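Local coordinates for stage 0 sporulation protein A homolog (Desulfitobacterium hafniense, PDB 3MJQ) that is of unknown function but may regulate sporulation genes in response to nutritional stress, the chain here being its PAS domain, at residues M42-L45 / T46-A50. The protein carries 1 engineered substitution. Residues are numbered along the deposited sequence; the frame is centred on the assembly and turned at random.
Sequences MHIL and TITSA
A single short helix of the PAS fold, 44-48, is capped at its start by His43, whose carbonyl and ring together meet the first turn. His43 O takes the N-H of Thr46 at 2.8 Å. At the N-cap itself, His43 ND1 accepts from Leu45 N at 3.0 Å, with that nitrogen lying at the ring edge and close to its plane. Histidine suits this position because an imidazole nitrogen can serve as acceptor for an N-H that no earlier helical carbonyl would satisfy; CG lies anti to the backbone N (chi1 -175°) and beside the carbonyl carbon, which carries the ring forward along the chain so that ND1 meets Leu45 N. A water joins His43 N to Thr46 OG1, tying the cap to the exposed side of the turn.

Further along, Ile44 O is shared by two amides: Thr48 N reaches it at 3.0 Å in the carbonyl plane, whereas Ile47 N, 2.9 Å away, comes from above that plane. The 3-10-type (i+3) bonding of the first turn thus gives way to alpha-helical (i+4) bonding. Leu45 O receives Ser49 N at 2.7 Å, and Ser49 is where the helical backbone ends. Among the side chains, Thr48 turns its methyl CG2 to Ile44 CG1 at 3.8 Å. Its OG1, placed between backbone N and carbonyl carbon (chi1 69°), sits against Leu45 CD1 at 3.7 Å and is hydrogen-bonded to Ser49 OG. Threonine therefore serves both apolar neighbours and a polar helix end.

Bulky apolar groups suit a face that packs on another helix: Ile44 rests on Leu60 and Leu45 on Met53 and Glu57, all of helix 53-65, while backbone hydrogen bonds link Ile47 to Glu76 at the end of strand 70-76 and Ile44 to Gly19, between strands 11-16 and 21-24.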
HETATM    1  N   MSE A  42     -12.695 -13.728 -12.419  1.00 78.31           N
HETATM    2  CA  MSE A  42     -12.172 -14.686 -11.458  1.00 73.22           C
HETATM    3  C   MSE A  42     -12.474 -14.368 -10.002  1.00 78.52           C
HETATM    4  O   MSE A  42     -12.888 -13.260  -9.661  1.00 91.41           O
HETATM    5  CB  MSE A  42     -10.665 -14.802 -11.626  1.00 63.92           C
HETATM    6  CG  MSE A  42     -10.232 -15.010 -13.058  1.00 70.13           C
HETATM    7 SE   MSE A  42      -8.471 -15.801 -13.226  0.75 94.97          SE
HETATM    8  CE  MSE A  42      -8.047 -15.272 -15.005  1.00 78.31           C
ATOM      9  N   HIS A  43     -12.258 -15.365  -9.149  1.00 76.24           N
ATOM     10  CA  HIS A  43     -12.452 -15.247  -7.708  1.00 68.36           C
ATOM     11  C   HIS A  43     -11.041 -15.345  -7.115  1.00 64.82           C
ATOM     12  O   HIS A  43     -10.243 -16.171  -7.551  1.00 74.02           O
ATOM     13  CB  HIS A  43     -13.331 -16.394  -7.216  1.00 63.94           C
ATOM     14  CG  HIS A  43     -13.692 -16.311  -5.765  1.00 67.81           C
ATOM     15  ND1 HIS A  43     -12.796 -16.582  -4.756  1.00 70.22           N
ATOM     16  CD2 HIS A  43     -14.864 -16.011  -5.158  1.00 73.03           C
ATOM     17  CE1 HIS A  43     -13.400 -16.456  -3.588  1.00 71.51           C
ATOM     18  NE2 HIS A  43     -14.655 -16.110  -3.804  1.00 72.21           N
ATOM     19  N   ILE A  44     -10.722 -14.502  -6.136  1.00 58.60           N
ATOM     20  CA  ILE A  44      -9.384 -14.508  -5.537  1.00 54.77           C
ATOM     21  C   ILE A  44      -8.897 -15.892  -5.131  1.00 48.07           C
ATOM     22  O   ILE A  44      -7.733 -16.241  -5.356  1.00 52.92           O
ATOM     23  CB  ILE A  44      -9.284 -13.571  -4.297  1.00 54.50           C
ATOM     24  CG1 ILE A  44      -7.810 -13.408  -3.889  1.00 48.65           C
ATOM     25  CG2 ILE A  44     -10.103 -14.127  -3.137  1.00 53.93           C
ATOM     26  CD1 ILE A  44      -6.926 -12.716  -4.954  1.00 57.06           C
ATOM     27  N   LEU A  45      -9.785 -16.686  -4.550  1.00 48.78           N
ATOM     28  CA  LEU A  45      -9.423 -18.030  -4.109  1.00 54.53           C
ATOM     29  C   LEU A  45      -8.962 -18.952  -5.239  1.00 48.56           C
ATOM     30  O   LEU A  45      -8.290 -19.949  -4.992  1.00 42.88           O
ATOM     31  CB  LEU A  45     -10.593 -18.665  -3.336  1.00 47.68           C
ATOM     32  CG  LEU A  45     -10.665 -18.456  -1.812  1.00 56.44           C
ATOM     33  CD1 LEU A  45     -10.031 -17.147  -1.417  1.00 52.73           C
ATOM     34  CD2 LEU A  45     -12.111 -18.499  -1.357  1.00 67.47           C
ATOM     35  N   THR A  46      -9.308 -18.623  -6.478  1.00 50.07           N
ATOM     36  CA  THR A  46      -8.907 -19.455  -7.615  1.00 63.54           C
ATOM     37  C   THR A  46      -7.406 -19.330  -7.837  1.00 66.11           C
ATOM     38  O   THR A  46      -6.755 -20.233  -8.380  1.00 62.74           O
ATOM     39  CB  THR A  46      -9.632 -19.030  -8.903  1.00 71.19           C
ATOM     40  OG1 THR A  46     -11.043 -19.127  -8.701  1.00 75.53           O
ATOM     41  CG2 THR A  46      -9.243 -19.933 -10.061  1.00 70.89           C
ATOM     42  N   ILE A  47      -6.882 -18.190  -7.394  1.00 63.04           N
ATOM     43  CA  ILE A  47      -5.470 -17.852  -7.506  1.00 48.92           C
ATOM     44  C   ILE A  47      -4.666 -18.199  -6.242  1.00 53.93           C
ATOM     45  O   ILE A  47      -3.484 -18.567  -6.311  1.00 44.92           O
ATOM     46  CB  ILE A  47      -5.300 -16.364  -7.726  1.00 61.73           C
ATOM     47  CG1 ILE A  47      -6.256 -15.884  -8.813  1.00 66.84           C
ATOM     48  CG2 ILE A  47      -3.846 -16.072  -8.054  1.00 42.02           C
ATOM     49  CD1 ILE A  47      -6.319 -14.378  -8.901  1.00 67.05           C
ATOM     50  N   THR A  48      -5.317 -18.065  -5.090  1.00 55.27           N
ATOM     51  CA  THR A  48      -4.679 -18.327  -3.816  1.00 64.65           C
ATOM     52  C   THR A  48      -4.897 -19.724  -3.230  1.00 67.93           C
ATOM     53  O   THR A  48      -3.971 -20.298  -2.647  1.00 76.12           O
ATOM     54  CB  THR A  48      -5.159 -17.315  -2.788  1.00 60.67           C
ATOM     55  OG1 THR A  48      -6.537 -17.571  -2.479  1.00 65.04           O
ATOM     56  CG2 THR A  48      -5.017 -15.910  -3.340  1.00 53.37           C
ATOM     57  N   SER A  49      -6.106 -20.269  -3.390  1.00 68.23           N
ATOM     58  CA  SER A  49      -6.439 -21.579  -2.812  1.00 74.08           C
ATOM     59  C   SER A  49      -7.027 -22.640  -3.761  1.00 74.12           C
ATOM     60  O   SER A  49      -7.895 -23.417  -3.361  1.00 67.51           O
ATOM     61  CB  SER A  49      -7.407 -21.372  -1.635  1.00 79.53           C
ATOM     62  OG  SER A  49      -7.108 -20.197  -0.889  1.00 79.78           O
ATOM     63  N   ALA A  50      -6.536 -22.690  -4.994  1.00 78.84           N
ATOM     64  CA  ALA A  50      -7.021 -23.637  -6.003  1.00 72.40           C
ATOM     65  C   ALA A  50      -7.472 -25.020  -5.494  1.00 83.76           C
ATOM     66  O   ALA A  50      -8.526 -25.531  -5.889  1.00 89.83           O
ATOM     67  CB  ALA A  50      -5.967 -23.803  -7.086  1.00 67.39           C
TER
HETATM   68  O   HOH W   1     -12.694 -17.989 -10.905  1.00 51.51           O